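Local coordinates for protein ATP-dependent Clp protease proteolytic subunit (Plasmodium falciparum, PDB 4GM2) that forms seven-membered assemblies as the inactive subunit of the apicoplast-localised caseinolytic protease complex, and probably associates with the ATPase that feeds substrates to the complex, at residues Pro60-Ile65 / Asp98-Cys103; Gly121-Leu126 / Leu197-Leu202. All coordinates share one frame; numbering follows the deposited sequence.

How the interactions relate
Interactions 1 and 2 show how one parallel sheet is built by adding strands in sequence. Their centres lie about 10 Å apart, and strand 99-103 of interaction 1 is the immediate neighbour of strand 123-125 of interaction 2, so together they account for four of the five strands, ending at 200-201. The backbones are probably joined by hydrogen bonds from Phe-124 N to Thr-101 O (2.7 Å) and from Cys-103 N to Phe-124 O (3.0 Å). Tyr-100 stacks on Tyr-122 and the ring of Tyr-102 meets that of Phe-124, extending the aromatic surface of interaction 1 into interaction 2. Both contacts also touch the second subunit.

Interaction 1. Residues Pro60-Ile65 / Asp98-Cys103; sequences PIHLYI and DVYTYC
Tyr-64 and Tyr-102 lie face against face in an offset stack, centroids 4.3 Å apart and planes only 11° from parallel. Tyr-102 CD1 sits over the centre of the Tyr-64 ring, while Tyr-64 CE2 lies 3.6 Å from Tyr-102 CG. Because CG of Tyr-102 is anti to its carbonyl carbon (chi1 -50°), the ring leans back toward the start of its strand, and its OH ends 2.7 Å from ND1 of His-62 in a hydrogen bond near the imidazole plane. The bond joins the two rings rim to rim, neither lying over the other's face. The neighbouring ring atom, His-62 CE1, comes 3.6 Å from Tyr-100 CD2, the two rings steeply inclined. Farther along, Pro-60 CB covers one face of Tyr-100 as a CH-pi contact, 4.1 Å from the ring centroid.

Beneath these groups the backbones run parallel in matched register. Ile-61, Leu-63 and Ile-65 donate in turn to the carbonyls of Asp-98, Tyr-100 and Tyr-102, and Ile-61 O and Leu-63 O accept from Tyr-100 N and Tyr-102 N. The opposite face carries Ile-61, Leu-63 and Ile-65 with Val-99, Thr-101 and Cys-103; Ile-61 packs on helix 39-55, Leu-63 and Ile-65 on helix 110-116. Across the aromatic face comes the second subunit: its Tyr-54 hydrogen-bonds to Tyr-64 OH and meets His-62 edge-to-face.

Paired parallel strands with helix 81-94 between them in sequence form a beta-alpha-beta crossover of the ClpP fold. The aromatic cluster at the subunit boundary is consistent with the hydrophobic clefts that dock ATPase loops in related ClpP rings.

Interaction 2. Residues Gly121-Leu126 / Leu197-Leu202; sequences GYRFSL and LIDHIL
Arg-123 grips the carboxylate of Asp-199 side-on, NE to OD2 at 2.9 Å and NH2 to OD1 at 3.1 Å. The arginine chain is extended until it bends at chi3 (-64°), which turns the guanidinium so that both oxygens lie close to its plane. Seen from the aspartate the fit is oblique: the two planes are 48° apart, and both nitrogens come from above the carboxylate. OD2 also accepts from Arg-123 N, this time through its anti lone pair, and Gly-121 N adds a weak bond. Such a pairing probably stabilises both charges where Arg-123 is buried.

Arg-123 O accepts from the successive amides of Asp-199 and His-200; beyond it the strands pair in parallel, Ser-125 N donating to His-200 O and Ser-125 O accepting from Leu-202 N. Phe-124 and His-200 lie side by side, pointing the same way, their planes 30° apart but slid so that the rings barely overlap. Leu-202 crosses Phe-124 at about a right angle, setting CD2 3.7 Å from ring atom CD1.

Within the chain, strand 200-201 is the outermost of the parallel sheet on this side. Arg-123 NH1 reaches on to Ser-116 O, at the end of helix 110-116, and to Asn-169 O in helix 148-170, while Ile-198 and Ile-201 lie against helix 189-194.

Interaction 1. Residues Pro60-Ile65 / Asp98-Cys103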
loop_
_atom_site.group_PDB
_atom_site.type_symbol
_atom_site.label_atom_id
_atom_site.label_comp_id
_atom_site.label_asym_id
_atom_site.label_seq_id
_atom_site.Cartn_x
_atom_site.Cartn_y
_atom_site.Cartn_z
ATOM N N PRO A 60 29.434 -14.460 -11.542
ATOM C CA PRO A 60 29.715 -13.039 -11.328
ATOM C C PRO A 60 28.498 -12.203 -10.924
ATOM O O PRO A 60 27.393 -12.404 -11.444
ATOM C CB PRO A 60 30.255 -12.577 -12.685
ATOM C CG PRO A 60 30.857 -13.802 -13.271
ATOM C CD PRO A 60 29.971 -14.934 -12.830
ATOM N N ILE A 61 28.715 -11.285 -9.986
ATOM C CA ILE A 61 27.704 -10.318 -9.569
ATOM C C ILE A 61 28.118 -8.928 -10.060
ATOM O O ILE A 61 29.285 -8.550 -9.960
ATOM C CB ILE A 61 27.512 -10.332 -8.041
ATOM C CG1 ILE A 61 26.958 -11.692 -7.600
ATOM C CG2 ILE A 61 26.597 -9.195 -7.597
ATOM C CD1 ILE A 61 27.072 -11.964 -6.115
ATOM N N HIS A 62 27.159 -8.183 -10.599
ATOM C CA HIS A 62 27.449 -6.892 -11.204
ATOM C C HIS A 62 26.974 -5.763 -10.342
ATOM O O HIS A 62 25.780 -5.445 -10.305
ATOM C CB HIS A 62 26.841 -6.815 -12.597
ATOM C CG HIS A 62 27.309 -7.913 -13.519
ATOM N ND1 HIS A 62 28.429 -7.810 -14.258
ATOM C CD2 HIS A 62 26.774 -9.170 -13.789
ATOM C CE1 HIS A 62 28.602 -8.938 -14.971
ATOM N NE2 HIS A 62 27.588 -9.771 -14.682
ATOM N N LEU A 63 27.918 -5.152 -9.633
ATOM C CA LEU A 63 27.627 -4.041 -8.738
ATOM C C LEU A 63 27.808 -2.704 -9.446
ATOM O O LEU A 63 28.931 -2.238 -9.638
ATOM C CB LEU A 63 28.516 -4.111 -7.492
ATOM C CG LEU A 63 28.382 -3.012 -6.435
ATOM C CD1 LEU A 63 26.954 -2.886 -5.936
ATOM C CD2 LEU A 63 29.328 -3.283 -5.277
ATOM N N TYR A 64 26.694 -2.095 -9.835
ATOM C CA TYR A 64 26.721 -0.783 -10.468
ATOM C C TYR A 64 26.632 0.303 -9.404
ATOM O O TYR A 64 25.793 0.232 -8.499
ATOM C CB TYR A 64 25.579 -0.646 -11.479
ATOM C CG TYR A 64 25.784 -1.437 -12.749
ATOM C CD1 TYR A 64 25.472 -2.798 -12.811
ATOM C CD2 TYR A 64 26.284 -0.826 -13.893
ATOM C CE1 TYR A 64 25.661 -3.525 -13.976
ATOM C CE2 TYR A 64 26.478 -1.544 -15.063
ATOM C CZ TYR A 64 26.164 -2.891 -15.100
ATOM O OH TYR A 64 26.353 -3.596 -16.262
ATOM N N ILE A 65 27.497 1.306 -9.515
ATOM C CA ILE A 65 27.597 2.339 -8.489
ATOM C C ILE A 65 27.433 3.740 -9.052
ATOM O O ILE A 65 28.147 4.141 -9.970
ATOM C CB ILE A 65 28.924 2.235 -7.704
ATOM C CG1 ILE A 65 28.978 0.914 -6.926
ATOM C CG2 ILE A 65 29.075 3.411 -6.751
ATOM C CD1 ILE A 65 30.347 0.559 -6.392
ATOM N N ASP A 98 32.581 -13.696 -7.889
ATOM C CA ASP A 98 33.310 -12.458 -8.146
ATOM C C ASP A 98 32.290 -11.350 -8.291
ATOM O O ASP A 98 31.248 -11.549 -8.916
ATOM C CB ASP A 98 34.134 -12.560 -9.439
ATOM C CG ASP A 98 35.236 -13.611 -9.364
ATOM O OD1 ASP A 98 35.708 -13.921 -8.249
ATOM O OD2 ASP A 98 35.642 -14.124 -10.430
ATOM N N VAL A 99 32.570 -10.187 -7.714
ATOM C CA VAL A 99 31.725 -9.026 -7.985
ATOM C C VAL A 99 32.482 -7.997 -8.827
ATOM O O VAL A 99 33.569 -7.538 -8.453
ATOM C CB VAL A 99 31.039 -8.424 -6.717
ATOM C CG1 VAL A 99 31.084 -9.397 -5.543
ATOM C CG2 VAL A 99 31.629 -7.086 -6.322
ATOM N N TYR A 100 31.921 -7.684 -9.993
ATOM C CA TYR A 100 32.467 -6.649 -10.858
ATOM C C TYR A 100 31.810 -5.339 -10.465
ATOM O O TYR A 100 30.613 -5.313 -10.189
ATOM C CB TYR A 100 32.168 -6.947 -12.335
ATOM C CG TYR A 100 32.574 -8.322 -12.844
ATOM C CD1 TYR A 100 33.503 -9.115 -12.156
ATOM C CD2 TYR A 100 32.055 -8.812 -14.046
ATOM C CE1 TYR A 100 33.877 -10.361 -12.635
ATOM C CE2 TYR A 100 32.424 -10.057 -14.535
ATOM C CZ TYR A 100 33.335 -10.828 -13.828
ATOM O OH TYR A 100 33.704 -12.068 -14.312
ATOM N N THR A 101 32.582 -4.256 -10.434
ATOM C CA THR A 101 32.026 -2.933 -10.134
ATOM C C THR A 101 32.024 -2.030 -11.369
ATOM O O THR A 101 32.955 -2.068 -12.181
ATOM C CB THR A 101 32.754 -2.237 -8.964
ATOM O OG1 THR A 101 34.164 -2.223 -9.208
ATOM C CG2 THR A 101 32.486 -2.956 -7.654
ATOM N N TYR A 102 30.962 -1.236 -11.510
ATOM C CA TYR A 102 30.820 -0.292 -12.620
ATOM C C TYR A 102 30.398 1.063 -12.073
ATOM O O TYR A 102 29.326 1.176 -11.482
ATOM C CB TYR A 102 29.752 -0.769 -13.606
ATOM C CG TYR A 102 29.881 -2.204 -14.071
ATOM C CD1 TYR A 102 29.500 -3.266 -13.243
ATOM C CD2 TYR A 102 30.353 -2.501 -15.348
ATOM C CE1 TYR A 102 29.612 -4.577 -13.667
ATOM C CE2 TYR A 102 30.463 -3.812 -15.783
ATOM C CZ TYR A 102 30.092 -4.843 -14.938
ATOM O OH TYR A 102 30.201 -6.142 -15.361
ATOM N N CYS A 103 31.228 2.090 -12.253
ATOM C CA CYS A 103 30.835 3.429 -11.822
ATOM C C CYS A 103 30.079 4.142 -12.929
ATOM O O CYS A 103 30.613 4.362 -14.018
ATOM C CB CYS A 103 32.020 4.269 -11.352
ATOM S SG CYS A 103 31.516 5.877 -10.675
#

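Interaction 2. Residues Gly121-Leu126 / Leu197-Leu202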
loop_
_atom_site.group_PDB
_atom_site.type_symbol
_atom_site.label_atom_id
_atom_site.label_comp_id
_atom_site.label_asym_id
_atom_site.label_seq_id
_atom_site.Cartn_x
_atom_site.Cartn_y
_atom_site.Cartn_z
ATOM N N GLY A 121 40.875 -6.285 -12.244
ATOM C CA GLY A 121 40.716 -6.531 -13.671
ATOM C C GLY A 121 39.295 -6.252 -14.103
ATOM O O GLY A 121 39.025 -6.056 -15.288
ATOM N N TYR A 122 38.388 -6.226 -13.130
ATOM C CA TYR A 122 36.959 -6.101 -13.400
ATOM C C TYR A 122 36.306 -4.937 -12.649
ATOM O O TYR A 122 35.130 -4.999 -12.267
ATOM C CB TYR A 122 36.249 -7.419 -13.093
ATOM C CG TYR A 122 36.636 -8.556 -14.010
ATOM C CD1 TYR A 122 35.903 -8.822 -15.164
ATOM C CD2 TYR A 122 37.732 -9.373 -13.722
ATOM C CE1 TYR A 122 36.247 -9.865 -16.007
ATOM C CE2 TYR A 122 38.084 -10.418 -14.560
ATOM C CZ TYR A 122 37.338 -10.658 -15.700
ATOM O OH TYR A 122 37.678 -11.694 -16.542
ATOM N N ARG A 123 37.080 -3.876 -12.450
ATOM C CA ARG A 123 36.551 -2.625 -11.931
ATOM C C ARG A 123 36.475 -1.624 -13.082
ATOM O O ARG A 123 37.499 -1.186 -13.616
ATOM C CB ARG A 123 37.426 -2.101 -10.795
ATOM C CG ARG A 123 37.557 -3.067 -9.627
ATOM C CD ARG A 123 38.637 -2.621 -8.655
ATOM N NE ARG A 123 39.969 -2.623 -9.256
ATOM C CZ ARG A 123 41.063 -2.162 -8.657
ATOM N NH1 ARG A 123 40.998 -1.656 -7.433
ATOM N NH2 ARG A 123 42.226 -2.205 -9.286
ATOM N N PHE A 124 35.249 -1.279 -13.462
ATOM C CA PHE A 124 34.990 -0.486 -14.658
ATOM C C PHE A 124 34.432 0.887 -14.322
ATOM O O PHE A 124 33.886 1.100 -13.240
ATOM C CB PHE A 124 34.010 -1.223 -15.580
ATOM C CG PHE A 124 34.412 -2.639 -15.889
ATOM C CD1 PHE A 124 35.350 -2.911 -16.877
ATOM C CD2 PHE A 124 33.854 -3.700 -15.188
ATOM C CE1 PHE A 124 35.724 -4.214 -17.161
ATOM C CE2 PHE A 124 34.221 -5.004 -15.469
ATOM C CZ PHE A 124 35.158 -5.262 -16.456
ATOM N N SER A 125 34.572 1.812 -15.265
ATOM C CA SER A 125 33.993 3.140 -15.142
ATOM C C SER A 125 33.545 3.679 -16.496
ATOM O O SER A 125 34.122 3.342 -17.531
ATOM C CB SER A 125 34.994 4.104 -14.509
ATOM O OG SER A 125 34.477 5.422 -14.500
ATOM N N LEU A 126 32.508 4.512 -16.477
ATOM C CA LEU A 126 32.079 5.237 -17.666
ATOM C C LEU A 126 33.010 6.423 -17.916
ATOM O O LEU A 126 33.760 6.833 -17.027
ATOM C CB LEU A 126 30.627 5.712 -17.533
ATOM C CG LEU A 126 29.509 4.661 -17.442
ATOM C CD1 LEU A 126 28.163 5.344 -17.252
ATOM C CD2 LEU A 126 29.464 3.730 -18.648
ATOM N N LEU A 197 42.478 2.677 -8.691
ATOM C CA LEU A 197 41.156 2.547 -8.087
ATOM C C LEU A 197 40.247 1.745 -9.009
ATOM O O LEU A 197 39.308 1.078 -8.569
ATOM C CB LEU A 197 40.536 3.931 -7.861
ATOM C CG LEU A 197 40.932 4.759 -6.637
ATOM C CD1 LEU A 197 40.403 6.178 -6.781
ATOM C CD2 LEU A 197 40.424 4.128 -5.349
ATOM N N ILE A 198 40.552 1.829 -10.301
ATOM C CA ILE A 198 39.720 1.317 -11.378
ATOM C C ILE A 198 40.661 0.636 -12.373
ATOM O O ILE A 198 41.856 0.946 -12.418
ATOM C CB ILE A 198 38.959 2.492 -12.054
ATOM C CG1 ILE A 198 37.851 3.037 -11.137
ATOM C CG2 ILE A 198 38.412 2.121 -13.429
ATOM C CD1 ILE A 198 36.740 2.062 -10.802
ATOM N N ASP A 199 40.123 -0.294 -13.157
ATOM C CA ASP A 199 40.916 -1.026 -14.132
ATOM C C ASP A 199 40.728 -0.531 -15.566
ATOM O O ASP A 199 41.707 -0.241 -16.254
ATOM C CB ASP A 199 40.616 -2.522 -14.036
ATOM C CG ASP A 199 40.993 -3.099 -12.690
ATOM O OD1 ASP A 199 42.181 -3.000 -12.322
ATOM O OD2 ASP A 199 40.107 -3.652 -12.001
ATOM N N HIS A 200 39.475 -0.437 -16.010
ATOM C CA HIS A 200 39.172 -0.101 -17.402
ATOM C C HIS A 200 38.101 0.938 -17.532
ATOM O O HIS A 200 37.181 1.011 -16.710
ATOM C CB HIS A 200 38.748 -1.346 -18.181
ATOM C CG HIS A 200 39.692 -2.516 -18.033
ATOM N ND1 HIS A 200 40.930 -2.521 -18.563
ATOM C CD2 HIS A 200 39.531 -3.743 -17.394
ATOM C CE1 HIS A 200 41.535 -3.689 -18.275
ATOM N NE2 HIS A 200 40.677 -4.437 -17.559
ATOM N N ILE A 201 38.216 1.748 -18.583
ATOM C CA ILE A 201 37.174 2.698 -18.958
ATOM C C ILE A 201 36.331 2.078 -20.075
ATOM O O ILE A 201 36.847 1.734 -21.141
ATOM C CB ILE A 201 37.766 4.054 -19.395
ATOM C CG1 ILE A 201 38.658 4.619 -18.290
ATOM C CG2 ILE A 201 36.658 5.050 -19.708
ATOM C CD1 ILE A 201 39.839 5.411 -18.805
ATOM N N LEU A 202 35.035 1.935 -19.809
ATOM C CA LEU A 202 34.111 1.253 -20.711
ATOM C C LEU A 202 33.854 2.024 -21.999
ATOM O O LEU A 202 33.573 3.225 -21.974
ATOM C CB LEU A 202 32.781 0.983 -20.003
ATOM C CG LEU A 202 32.759 -0.015 -18.844
ATOM C CD1 LEU A 202 31.419 0.048 -18.122
ATOM C CD2 LEU A 202 33.061 -1.434 -19.312
#